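Local atomic coordinates of acetyltransferase, GNAT family (Bacillus anthracis str. Sterne, PDB entry 3FBU), a protein that probably transfers an acetyl group from acetyl-coenzyme A to an acceptor not yet identified. Residues I68-I73 against P92-K97; E23-S26 against V30-Y33; V134-K137 against R141-G144; Y110-M115 against Y162-E167. One frame throughout, in Å; residues are numbered along the deposited sequence.

Interaction 1: residues I68-I73 against P92-K97; sequences ILVGHI and PKYFNK. With COA (coenzyme A), chain C.
A single methyl group sits almost squarely over an aromatic face: Val70 CG1 lies 3.7 Å from the centroid of the Tyr94 ring, only 10° off the ring normal. This is a CH-pi contact of near-ideal geometry. The chi1 of Val70 (-62°) turns CG1 opposite its own carbonyl carbon and sends it out over the ring. Further along the tyrosine, Ile68 meets the phenol end: its CG2 is 3.5 Å from Tyr94 OH, while CD1 of the same isoleucine is 3.6 Å from that oxygen. Both aliphatic side chains run at about a right angle to the tyrosine.

The ring belongs to the loop between strand 83-90 and helix 99-114, the GNAT pyrophosphate-binding loop. Two residues on, Asn96 N donates to coenzyme A O5A at 2.8 Å in a nearly straight bond (171°), and Gly98 N also binds the cofactor. The ring of Phe95, between Tyr94 and Asn96, has Pro92 CA over one face and the pantetheine arm of the cofactor over the other. Across these two segments the contact is apolar, while main-chain N-H groups of the same loop serve the phosphates.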
# COMPACT_ATOMS: atom_id res chain seq x y z
N ILE A 68 1.49 12.68 20.70
CA ILE A 68 0.41 12.60 19.71
C ILE A 68 -0.14 11.17 19.75
O ILE A 68 0.65 10.23 19.72
CB ILE A 68 0.96 12.88 18.31
CG1 ILE A 68 1.31 14.36 18.13
CG2 ILE A 68 -0.01 12.47 17.19
CD1 ILE A 68 1.95 14.63 16.78
N LEU A 69 -1.46 11.03 19.82
CA LEU A 69 -2.13 9.71 19.70
C LEU A 69 -2.24 9.37 18.22
O LEU A 69 -2.91 10.06 17.46
CB LEU A 69 -3.51 9.74 20.36
CG LEU A 69 -4.36 8.46 20.49
CD1 LEU A 69 -5.39 8.57 21.60
CD2 LEU A 69 -5.04 8.15 19.17
N VAL A 70 -1.56 8.31 17.81
CA VAL A 70 -1.47 7.95 16.42
C VAL A 70 -2.28 6.70 16.08
O VAL A 70 -2.42 6.36 14.91
CB VAL A 70 0.01 7.76 16.02
CG1 VAL A 70 0.75 9.11 16.20
CG2 VAL A 70 0.70 6.64 16.82
N GLY A 71 -2.81 6.02 17.09
CA GLY A 71 -3.63 4.84 16.83
C GLY A 71 -3.93 4.10 18.11
O GLY A 71 -3.70 4.60 19.21
N HIS A 72 -4.50 2.92 17.96
CA HIS A 72 -4.69 2.05 19.10
C HIS A 72 -4.40 0.57 18.78
O HIS A 72 -4.48 0.12 17.63
CB HIS A 72 -6.08 2.25 19.75
CG HIS A 72 -7.24 1.74 18.94
ND1 HIS A 72 -7.97 2.56 18.10
CD2 HIS A 72 -7.82 0.51 18.86
CE1 HIS A 72 -8.93 1.86 17.52
NE2 HIS A 72 -8.86 0.61 17.96
N ILE A 73 -4.00 -0.13 19.83
CA ILE A 73 -3.81 -1.57 19.81
C ILE A 73 -5.03 -2.24 20.43
O ILE A 73 -5.52 -1.84 21.51
CB ILE A 73 -2.52 -1.96 20.61
CG1 ILE A 73 -1.25 -1.58 19.83
CG2 ILE A 73 -2.55 -3.46 20.98
CD1 ILE A 73 -0.95 -2.40 18.56
N PRO A 92 -3.95 7.32 9.33
CA PRO A 92 -3.23 7.30 8.05
C PRO A 92 -2.13 8.36 7.93
O PRO A 92 -1.19 8.16 7.18
CB PRO A 92 -4.30 7.58 7.00
CG PRO A 92 -5.60 7.51 7.66
CD PRO A 92 -5.41 7.45 9.16
N LYS A 93 -2.24 9.47 8.67
CA LYS A 93 -1.13 10.44 8.69
C LYS A 93 0.17 9.81 9.13
O LYS A 93 1.25 10.34 8.83
CB LYS A 93 -1.41 11.61 9.61
CG LYS A 93 -2.52 12.47 9.15
CD LYS A 93 -2.85 13.48 10.22
CE LYS A 93 -4.09 14.28 9.86
NZ LYS A 93 -3.94 14.98 8.55
N TYR A 94 0.09 8.71 9.87
CA TYR A 94 1.28 8.11 10.47
C TYR A 94 1.62 6.71 9.95
O TYR A 94 2.46 6.03 10.52
CB TYR A 94 1.14 8.13 11.99
CG TYR A 94 0.92 9.54 12.50
CD1 TYR A 94 1.99 10.39 12.74
CD2 TYR A 94 -0.37 10.03 12.69
CE1 TYR A 94 1.80 11.68 13.18
CE2 TYR A 94 -0.57 11.35 13.12
CZ TYR A 94 0.52 12.16 13.36
OH TYR A 94 0.33 13.45 13.80
N PHE A 95 0.99 6.31 8.86
CA PHE A 95 1.26 5.01 8.25
C PHE A 95 2.69 4.88 7.71
O PHE A 95 3.35 5.88 7.36
CB PHE A 95 0.31 4.74 7.06
CG PHE A 95 -1.11 4.41 7.44
CD1 PHE A 95 -1.50 4.22 8.76
CD2 PHE A 95 -2.06 4.25 6.44
CE1 PHE A 95 -2.81 3.89 9.06
CE2 PHE A 95 -3.38 3.92 6.75
CZ PHE A 95 -3.75 3.75 8.08
N ASN A 96 3.14 3.63 7.62
CA ASN A 96 4.35 3.26 6.94
C ASN A 96 5.60 3.89 7.54
O ASN A 96 6.58 4.15 6.84
CB ASN A 96 4.21 3.60 5.44
CG ASN A 96 3.06 2.87 4.81
OD1 ASN A 96 2.91 1.67 5.00
ND2 ASN A 96 2.22 3.58 4.07
N LYS A 97 5.54 4.13 8.85
CA LYS A 97 6.71 4.52 9.63
C LYS A 97 7.09 3.44 10.66
O LYS A 97 8.04 3.60 11.40
CB LYS A 97 6.45 5.85 10.32
CG LYS A 97 6.06 6.98 9.36
CD LYS A 97 5.42 8.15 10.15
CE LYS A 97 4.89 9.26 9.21
NZ LYS A 97 6.00 9.78 8.32
N1A COA C . 1.06 -3.18 -0.18
C2A COA C . 2.09 -3.92 0.33
N3A COA C . 2.67 -3.57 1.52
C4A COA C . 2.20 -2.48 2.19
C5A COA C . 1.15 -1.72 1.68
C6A COA C . 0.56 -2.09 0.48
N6A COA C . -0.47 -1.40 -0.02
N7A COA C . 0.92 -0.72 2.55
C8A COA C . 1.79 -0.82 3.58
N9A COA C . 2.59 -1.90 3.36
C1B COA C . 3.59 -2.51 4.25
C2B COA C . 4.70 -1.54 4.67
O2B COA C . 5.72 -1.44 3.69
C3B COA C . 5.14 -2.20 5.95
O3B COA C . 6.04 -3.27 5.68
P3B COA C . 7.65 -3.11 5.64
O7A COA C . 8.31 -4.45 5.66
O8A COA C . 7.99 -2.32 4.40
O9A COA C . 8.02 -2.34 6.89
C4B COA C . 3.84 -2.77 6.54
O4B COA C . 2.97 -2.94 5.45
C5B COA C . 3.18 -1.83 7.54
O5B COA C . 4.00 -1.80 8.69
P1A COA C . 3.90 -0.60 9.74
O1A COA C . 4.58 0.63 9.16
O2A COA C . 4.47 -1.03 11.04
O3A COA C . 2.31 -0.43 9.88
P2A COA C . 1.50 0.97 9.99
O4A COA C . 2.07 1.77 11.13
O5A COA C . 1.51 1.65 8.62
O6A COA C . 0.02 0.41 10.32
CBP COA C . -2.03 -0.75 9.93
CCP COA C . -0.51 -0.76 9.72
CDP COA C . -2.23 -0.58 11.44
CEP COA C . -2.49 -2.11 9.39
CAP COA C . -2.66 0.42 9.13
OAP COA C . -2.53 0.22 7.73
C9P COA C . -4.13 0.58 9.40
O9P COA C . -4.56 1.20 10.54
N8P COA C . -5.02 0.03 8.56
C7P COA C . -6.45 0.31 8.69
C6P COA C . -7.11 -0.43 9.84
C5P COA C . -7.00 -1.95 9.66
O5P COA C . -7.36 -2.53 8.62
N4P COA C . -6.55 -2.60 10.71
C3P COA C . -6.26 -4.04 10.66
C2P COA C . -7.48 -4.92 10.84
S1P COA C . -6.99 -6.67 10.96

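Interaction 2: residues E23-S26 against V30-Y33; sequences EYTS and VMKY
Val30 CG1 comes up to the Tyr24 ring at an oblique angle, on the same tyrosine whose CB is 4.2 Å from Val30 CG2. The flat peptide carbonyl of Tyr24 is met more closely: its O lies 3.4 Å from Val30 CB and 3.5 Å from Val30 CG1, so the valine branch point, and not one methyl alone, rests against the oxygen. The other aromatic group, Tyr33, has CG of its neighbour Lys32 over the centre of one face, 3.7 Å above the plane.

Met31 takes the next carbonyl. Its CG is 3.4 Å from Thr25 O, and SD then runs alongside the threonine, 3.9 Å from Thr25 CA. Turns at chi2 (-69°) and chi3 (-87°) bend the thioether and bring Met31 CE to 4.0 Å from Thr25 CB, the two side chains lying side by side and pointing the same way.

These residues form the exit from helix 18-25, the first helix of the GNAT domain, where, after a three-residue link, the chain comes to lie beside the end of the helix. The region between the first two helices often helps to shape the acceptor site in this family, and here the side chain of Val30 is also about 4 Å from the bound coenzyme A.

Polar ends are satisfied beyond the turn. Tyr24 OH is hydrogen-bonded to His72 ND1, tying the helix to strand 68-79, and Thr25 OG1 pairs with Thr44 OG1 of helix 41-50. Ser26 OG bonds back to His22 O, within the last turn of the helix it follows.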
# COMPACT_ATOMS: atom_id res chain seq x y z
N GLU A 23 -10.43 11.03 14.52
CA GLU A 23 -9.76 11.44 13.30
C GLU A 23 -9.60 10.25 12.32
O GLU A 23 -9.67 10.42 11.10
CB GLU A 23 -8.40 12.06 13.66
CG GLU A 23 -7.62 12.60 12.48
CD GLU A 23 -6.30 13.26 12.92
OE1 GLU A 23 -6.01 13.23 14.15
OE2 GLU A 23 -5.58 13.79 12.05
N TYR A 24 -9.40 9.05 12.86
CA TYR A 24 -9.27 7.85 12.01
C TYR A 24 -10.48 6.91 12.04
O TYR A 24 -10.76 6.26 11.05
CB TYR A 24 -7.96 7.10 12.28
CG TYR A 24 -7.72 6.58 13.69
CD1 TYR A 24 -8.16 5.31 14.08
CD2 TYR A 24 -6.96 7.32 14.61
CE1 TYR A 24 -7.93 4.82 15.38
CE2 TYR A 24 -6.71 6.84 15.90
CZ TYR A 24 -7.18 5.60 16.29
OH TYR A 24 -6.91 5.14 17.57
N THR A 25 -11.21 6.83 13.15
CA THR A 25 -12.39 5.97 13.18
C THR A 25 -13.56 6.50 12.33
O THR A 25 -14.47 5.74 11.98
CB THR A 25 -12.86 5.64 14.61
OG1 THR A 25 -13.16 6.85 15.31
CG2 THR A 25 -11.81 4.81 15.35
N SER A 26 -13.52 7.78 11.98
CA SER A 26 -14.47 8.38 11.03
C SER A 26 -14.04 8.23 9.57
O SER A 26 -14.76 8.66 8.65
CB SER A 26 -14.65 9.86 11.38
OG SER A 26 -13.45 10.59 11.21
N VAL A 30 -9.85 3.89 6.49
CA VAL A 30 -9.32 3.25 7.69
C VAL A 30 -10.20 2.09 8.16
O VAL A 30 -9.68 1.04 8.53
CB VAL A 30 -9.14 4.25 8.86
CG1 VAL A 30 -8.78 3.50 10.18
CG2 VAL A 30 -8.09 5.29 8.49
N MET A 31 -11.51 2.27 8.14
CA MET A 31 -12.45 1.33 8.74
C MET A 31 -13.07 0.33 7.73
O MET A 31 -13.97 -0.41 8.07
CB MET A 31 -13.54 2.10 9.50
CG MET A 31 -12.98 3.08 10.54
SD MET A 31 -12.17 2.28 11.98
CE MET A 31 -13.55 2.02 13.07
N LYS A 32 -12.52 0.29 6.52
CA LYS A 32 -12.93 -0.65 5.45
C LYS A 32 -13.05 -2.10 5.93
O LYS A 32 -14.05 -2.77 5.63
CB LYS A 32 -11.91 -0.55 4.30
CG LYS A 32 -11.83 -1.74 3.34
CD LYS A 32 -12.70 -1.56 2.13
CE LYS A 32 -12.48 -2.70 1.12
NZ LYS A 32 -13.55 -2.68 0.09
N TYR A 33 -12.06 -2.59 6.68
CA TYR A 33 -12.07 -3.98 7.14
C TYR A 33 -12.54 -4.15 8.55
O TYR A 33 -12.47 -5.21 9.08
CB TYR A 33 -10.71 -4.63 6.98
CG TYR A 33 -10.24 -4.69 5.59
CD1 TYR A 33 -10.78 -5.59 4.70
CD2 TYR A 33 -9.27 -3.84 5.14
CE1 TYR A 33 -10.35 -5.64 3.42
CE2 TYR A 33 -8.84 -3.90 3.87
CZ TYR A 33 -9.39 -4.79 3.02
OH TYR A 33 -8.96 -4.83 1.76

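Interaction 3: residues V134-K137 against R141-G144; sequences VMEK and RREG. With COA (coenzyme A), chain C.
Glu136 OE2 and Arg142 NH2 approach to 4.0 Å, near enough for opposite charges to attract, although the oxygen is displaced from the plane of the guanidinium, so the pair is electrostatic, not a hydrogen bond. The two planes are nonetheless only 19° apart. What joins them is a mediator: Tyr162 OH is hydrogen-bonded both to Glu136 OE2 and to Arg142 NE. Arg142 also makes cation-pi contacts with Tyr132 and Tyr160, which should fix the position of its guanidinium.

The pair spans the tight connection from helix 129-137 to strand 141-152, the edge strand that follows the last helix of this GNAT fold. Within the strand Arg141 NH1 donates in its guanidinium plane to Glu143 OE2 at 2.9 Å, a salt bridge received on the anti side of the carboxylate. Glu143 and Gly144 share Tyr161 as their partner on the next strand, which makes a classic beta bulge.

On the helix, Glu136 has a second role. Its OE1 forms a salt bridge with Arg133 NH1, and Arg133 NH2 in turn binds coenzyme A, so the glutamate probably helps to orient Arg133 toward the cofactor. One residue on, Lys137 bends at chi3 (71°) and chi4 to bring NZ within 3.1 Å of coenzyme A O9A, an oxygen of the 3'-phosphate.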
# COMPACT_ATOMS: atom_id res chain seq x y z
N VAL A 134 2.25 -6.48 9.15
CA VAL A 134 2.57 -6.28 10.56
C VAL A 134 2.70 -7.63 11.27
O VAL A 134 3.64 -7.88 12.03
CB VAL A 134 1.54 -5.41 11.25
CG1 VAL A 134 1.83 -5.37 12.76
CG2 VAL A 134 1.52 -4.03 10.65
N MET A 135 1.75 -8.53 11.01
CA MET A 135 1.75 -9.84 11.67
C MET A 135 3.07 -10.57 11.41
O MET A 135 3.69 -11.10 12.34
CB MET A 135 0.56 -10.69 11.20
CG MET A 135 -0.82 -10.11 11.59
SD MET A 135 -2.26 -10.97 10.85
CE MET A 135 -3.42 -9.68 11.21
N GLU A 136 3.51 -10.55 10.16
CA GLU A 136 4.74 -11.23 9.79
C GLU A 136 5.96 -10.57 10.43
O GLU A 136 6.82 -11.26 10.99
CB GLU A 136 4.88 -11.22 8.26
CG GLU A 136 3.80 -12.09 7.57
CD GLU A 136 3.87 -12.12 6.05
OE1 GLU A 136 4.49 -11.22 5.43
OE2 GLU A 136 3.20 -13.03 5.49
N LYS A 137 6.01 -9.26 10.38
CA LYS A 137 7.14 -8.48 10.90
C LYS A 137 7.37 -8.74 12.39
O LYS A 137 8.53 -8.73 12.87
CB LYS A 137 6.90 -6.98 10.68
CG LYS A 137 6.93 -6.54 9.22
CD LYS A 137 6.27 -5.19 9.00
CE LYS A 137 7.09 -4.00 9.58
NZ LYS A 137 8.54 -4.12 9.35
N ARG A 141 3.08 -16.45 12.63
CA ARG A 141 3.04 -17.42 11.57
C ARG A 141 1.62 -17.53 11.02
O ARG A 141 0.68 -17.61 11.81
CB ARG A 141 3.39 -18.78 12.11
CG ARG A 141 4.84 -19.01 12.45
CD ARG A 141 5.06 -20.30 13.22
NE ARG A 141 4.51 -20.21 14.57
CZ ARG A 141 3.34 -20.75 14.94
NH1 ARG A 141 2.60 -21.45 14.08
NH2 ARG A 141 2.92 -20.59 16.17
N ARG A 142 1.48 -17.58 9.71
CA ARG A 142 0.17 -17.85 9.10
C ARG A 142 -0.20 -19.34 9.32
O ARG A 142 0.47 -20.25 8.79
CB ARG A 142 0.12 -17.47 7.61
CG ARG A 142 -1.22 -17.72 7.00
CD ARG A 142 -1.31 -17.41 5.50
NE ARG A 142 -0.84 -16.05 5.19
CZ ARG A 142 -0.55 -15.63 3.94
NH1 ARG A 142 -0.66 -16.44 2.89
NH2 ARG A 142 -0.14 -14.39 3.75
N GLU A 143 -1.23 -19.57 10.12
CA GLU A 143 -1.69 -20.93 10.45
C GLU A 143 -2.96 -21.34 9.69
O GLU A 143 -3.26 -22.55 9.54
CB GLU A 143 -1.96 -21.02 11.93
CG GLU A 143 -0.69 -21.02 12.76
CD GLU A 143 -0.98 -21.41 14.20
OE1 GLU A 143 -2.09 -21.14 14.68
OE2 GLU A 143 -0.09 -21.99 14.87
N GLY A 144 -3.69 -20.36 9.20
CA GLY A 144 -4.94 -20.63 8.51
C GLY A 144 -5.33 -19.66 7.43
O GLY A 144 -4.97 -18.48 7.47
N1A COA C . 1.06 -3.18 -0.18
C2A COA C . 2.09 -3.92 0.33
N3A COA C . 2.67 -3.57 1.52
C4A COA C . 2.20 -2.48 2.19
C5A COA C . 1.15 -1.72 1.68
C6A COA C . 0.56 -2.09 0.48
N6A COA C . -0.47 -1.40 -0.02
N7A COA C . 0.92 -0.72 2.55
C8A COA C . 1.79 -0.82 3.58
N9A COA C . 2.59 -1.90 3.36
C1B COA C . 3.59 -2.51 4.25
C2B COA C . 4.70 -1.54 4.67
O2B COA C . 5.72 -1.44 3.69
C3B COA C . 5.14 -2.20 5.95
O3B COA C . 6.04 -3.27 5.68
P3B COA C . 7.65 -3.11 5.64
O7A COA C . 8.31 -4.45 5.66
O8A COA C . 7.99 -2.32 4.40
O9A COA C . 8.02 -2.34 6.89
C4B COA C . 3.84 -2.77 6.54
O4B COA C . 2.97 -2.94 5.45
C5B COA C . 3.18 -1.83 7.54
O5B COA C . 4.00 -1.80 8.69
P1A COA C . 3.90 -0.60 9.74
O1A COA C . 4.58 0.63 9.16
O2A COA C . 4.47 -1.03 11.04
O3A COA C . 2.31 -0.43 9.88
P2A COA C . 1.50 0.97 9.99
O4A COA C . 2.07 1.77 11.13
O5A COA C . 1.51 1.65 8.62
O6A COA C . 0.02 0.41 10.32
CBP COA C . -2.03 -0.75 9.93
CCP COA C . -0.51 -0.76 9.72
CDP COA C . -2.23 -0.58 11.44
CEP COA C . -2.49 -2.11 9.39
CAP COA C . -2.66 0.42 9.13
OAP COA C . -2.53 0.22 7.73
C9P COA C . -4.13 0.58 9.40
O9P COA C . -4.56 1.20 10.54
N8P COA C . -5.02 0.03 8.56
C7P COA C . -6.45 0.31 8.69
C6P COA C . -7.11 -0.43 9.84
C5P COA C . -7.00 -1.95 9.66
O5P COA C . -7.36 -2.53 8.62
N4P COA C . -6.55 -2.60 10.71
C3P COA C . -6.26 -4.04 10.66
C2P COA C . -7.48 -4.92 10.84
S1P COA C . -6.99 -6.67 10.96

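Interaction 4: residues Y110-M115 against Y162-E167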
# COMPACT_ATOMS: atom_id res chain seq x y z
N TYR A 110 5.02 -7.79 26.29
CA TYR A 110 4.25 -7.62 27.53
C TYR A 110 3.35 -8.81 27.80
O TYR A 110 3.35 -9.33 28.91
CB TYR A 110 3.43 -6.35 27.44
CG TYR A 110 2.65 -6.00 28.69
CD1 TYR A 110 3.27 -5.32 29.74
CD2 TYR A 110 1.31 -6.29 28.81
CE1 TYR A 110 2.56 -4.98 30.89
CE2 TYR A 110 0.58 -5.94 29.95
CZ TYR A 110 1.22 -5.29 30.98
OH TYR A 110 0.51 -4.94 32.09
N GLY A 111 2.62 -9.27 26.79
CA GLY A 111 1.74 -10.44 26.94
C GLY A 111 2.49 -11.68 27.41
O GLY A 111 2.04 -12.38 28.32
N PHE A 112 3.64 -11.96 26.82
CA PHE A 112 4.36 -13.20 27.11
C PHE A 112 5.21 -13.10 28.36
O PHE A 112 5.23 -14.03 29.15
CB PHE A 112 5.26 -13.58 25.94
CG PHE A 112 4.51 -14.08 24.74
CD1 PHE A 112 3.58 -15.09 24.87
CD2 PHE A 112 4.75 -13.56 23.48
CE1 PHE A 112 2.91 -15.58 23.74
CE2 PHE A 112 4.08 -14.03 22.38
CZ PHE A 112 3.16 -15.03 22.51
N LYS A 113 5.92 -11.99 28.51
CA LYS A 113 6.87 -11.81 29.61
C LYS A 113 6.17 -11.43 30.89
O LYS A 113 6.40 -12.04 31.94
CB LYS A 113 7.92 -10.79 29.21
CG LYS A 113 8.84 -11.37 28.15
CD LYS A 113 9.34 -10.39 27.15
CE LYS A 113 10.63 -9.76 27.57
NZ LYS A 113 11.21 -8.98 26.42
N GLU A 114 5.25 -10.48 30.81
CA GLU A 114 4.62 -9.96 32.02
C GLU A 114 3.28 -10.63 32.36
O GLU A 114 3.00 -10.87 33.52
CB GLU A 114 4.51 -8.43 31.94
CG GLU A 114 5.84 -7.72 31.52
CD GLU A 114 7.09 -8.08 32.38
OE1 GLU A 114 6.96 -8.15 33.63
OE2 GLU A 114 8.20 -8.27 31.82
N MET A 115 2.46 -10.92 31.35
CA MET A 115 1.17 -11.58 31.55
C MET A 115 1.28 -13.10 31.48
O MET A 115 0.32 -13.79 31.79
CB MET A 115 0.15 -11.09 30.53
CG MET A 115 -0.18 -9.62 30.65
SD MET A 115 -1.36 -8.93 29.46
CE MET A 115 -2.76 -10.00 29.64
N TYR A 162 -3.24 -15.81 11.88
CA TYR A 162 -1.85 -15.82 12.32
C TYR A 162 -1.74 -16.10 13.80
O TYR A 162 -2.66 -15.77 14.57
CB TYR A 162 -1.20 -14.47 12.02
CG TYR A 162 -0.77 -14.26 10.60
CD1 TYR A 162 -1.71 -14.00 9.61
CD2 TYR A 162 0.57 -14.38 10.22
CE1 TYR A 162 -1.32 -13.81 8.32
CE2 TYR A 162 0.95 -14.19 8.91
CZ TYR A 162 -0.01 -13.91 7.97
OH TYR A 162 0.30 -13.72 6.64
N ALA A 163 -0.62 -16.69 14.23
CA ALA A 163 -0.40 -16.98 15.63
C ALA A 163 1.08 -16.91 16.00
O ALA A 163 1.96 -17.14 15.15
CB ALA A 163 -0.95 -18.37 15.99
N ILE A 164 1.31 -16.62 17.27
CA ILE A 164 2.65 -16.72 17.85
C ILE A 164 2.57 -17.34 19.23
O ILE A 164 1.63 -17.08 20.00
CB ILE A 164 3.36 -15.36 17.83
CG1 ILE A 164 4.83 -15.49 18.24
CG2 ILE A 164 2.61 -14.31 18.75
CD1 ILE A 164 5.65 -14.17 18.00
N LEU A 165 3.56 -18.18 19.52
CA LEU A 165 3.64 -18.91 20.77
C LEU A 165 4.69 -18.32 21.72
O LEU A 165 5.63 -17.66 21.27
CB LEU A 165 3.97 -20.36 20.49
CG LEU A 165 2.85 -21.22 19.89
CD1 LEU A 165 3.41 -22.48 19.26
CD2 LEU A 165 1.81 -21.56 20.96
N GLU A 166 4.48 -18.56 23.01
CA GLU A 166 5.41 -18.16 24.09
C GLU A 166 6.85 -18.57 23.83
O GLU A 166 7.77 -17.83 24.14
CB GLU A 166 4.96 -18.69 25.47
CG GLU A 166 4.66 -20.19 25.56
CD GLU A 166 4.20 -20.63 26.96
OE1 GLU A 166 4.85 -20.23 27.96
OE2 GLU A 166 3.20 -21.38 27.07
N GLU A 167 7.05 -19.72 23.19
CA GLU A 167 8.40 -20.24 22.94
C GLU A 167 9.16 -19.46 21.85
O GLU A 167 10.39 -19.50 21.78
CB GLU A 167 8.33 -21.72 22.55
CG GLU A 167 7.84 -22.70 23.68
CD GLU A 167 7.72 -24.16 23.21
OE1 GLU A 167 7.82 -24.39 21.97
OE2 GLU A 167 7.52 -25.07 24.07
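Phe112 spreads its ring under the backbone of Glu166, whose CA stands over one face, 4.0 Å from the ring centroid and 28° off the normal. This CH-pi contact is backed by Glu166 N, 3.4 Å from Phe112 CE1, and by Glu166 CB, 3.9 Å from Phe112 CD1. At the far end of the ring a carbonyl takes over: Ile164 O lies at the edge, in the ring plane, 3.6 Å from Phe112 CZ. The aromatic C-H rim, slightly positive, suits an oxygen there. Ile164 CG2 adds an apolar contact, 3.9 Å from the same CZ. One ring thus meets main chain over its face and at its edge.

In the fold, this is where the end of helix 99-114, the helix that follows the cofactor-binding loop of GNAT enzymes, packs against the end of strand 155-165. Phe112 also touches Ile120 of strand 119-124, the neighbour of strand 155-165 in the sheet, and so reaches across two strands.

The helix widens here into a pi-type turn, with Tyr110 O accepting from both Glu114 N, at 2.9 Å, and Met115 N, at 3.0 Å. On the strand side, Ile164 pairs through its backbone with Ile120, while Glu166 pairs with His118 in the same way. The chi1 of Glu166 (52°) sets its CG between its backbone N and carbonyl carbon; from there the chain runs out extended, its carboxylate plane only 11° from the phenylalanine ring, and OE2 bonds to His118 ND1.

Overall arrangement
Interaction 2 closes first along the chain and interaction 1 follows; interaction 3 comes later, nested inside the loop that interaction 4 closes. The first two have centres 12 Å apart and touch where helix 18-25 and the loop after it meet strand 68-79 and loop 92-97. Interactions 3 and 4, 14 Å apart, join through strands 141-152 and 155-165, neighbours in the mixed sheet. The two pairs lie about 21 to 28 Å from each other between centres, interactions 2 and 4 on opposite sides of the chain's centre. Interactions 1 and 3, whose nearest atoms are about 7 Å apart, both touch coenzyme A, which therefore lies between the loop after strand 83-90 and helix 129-137.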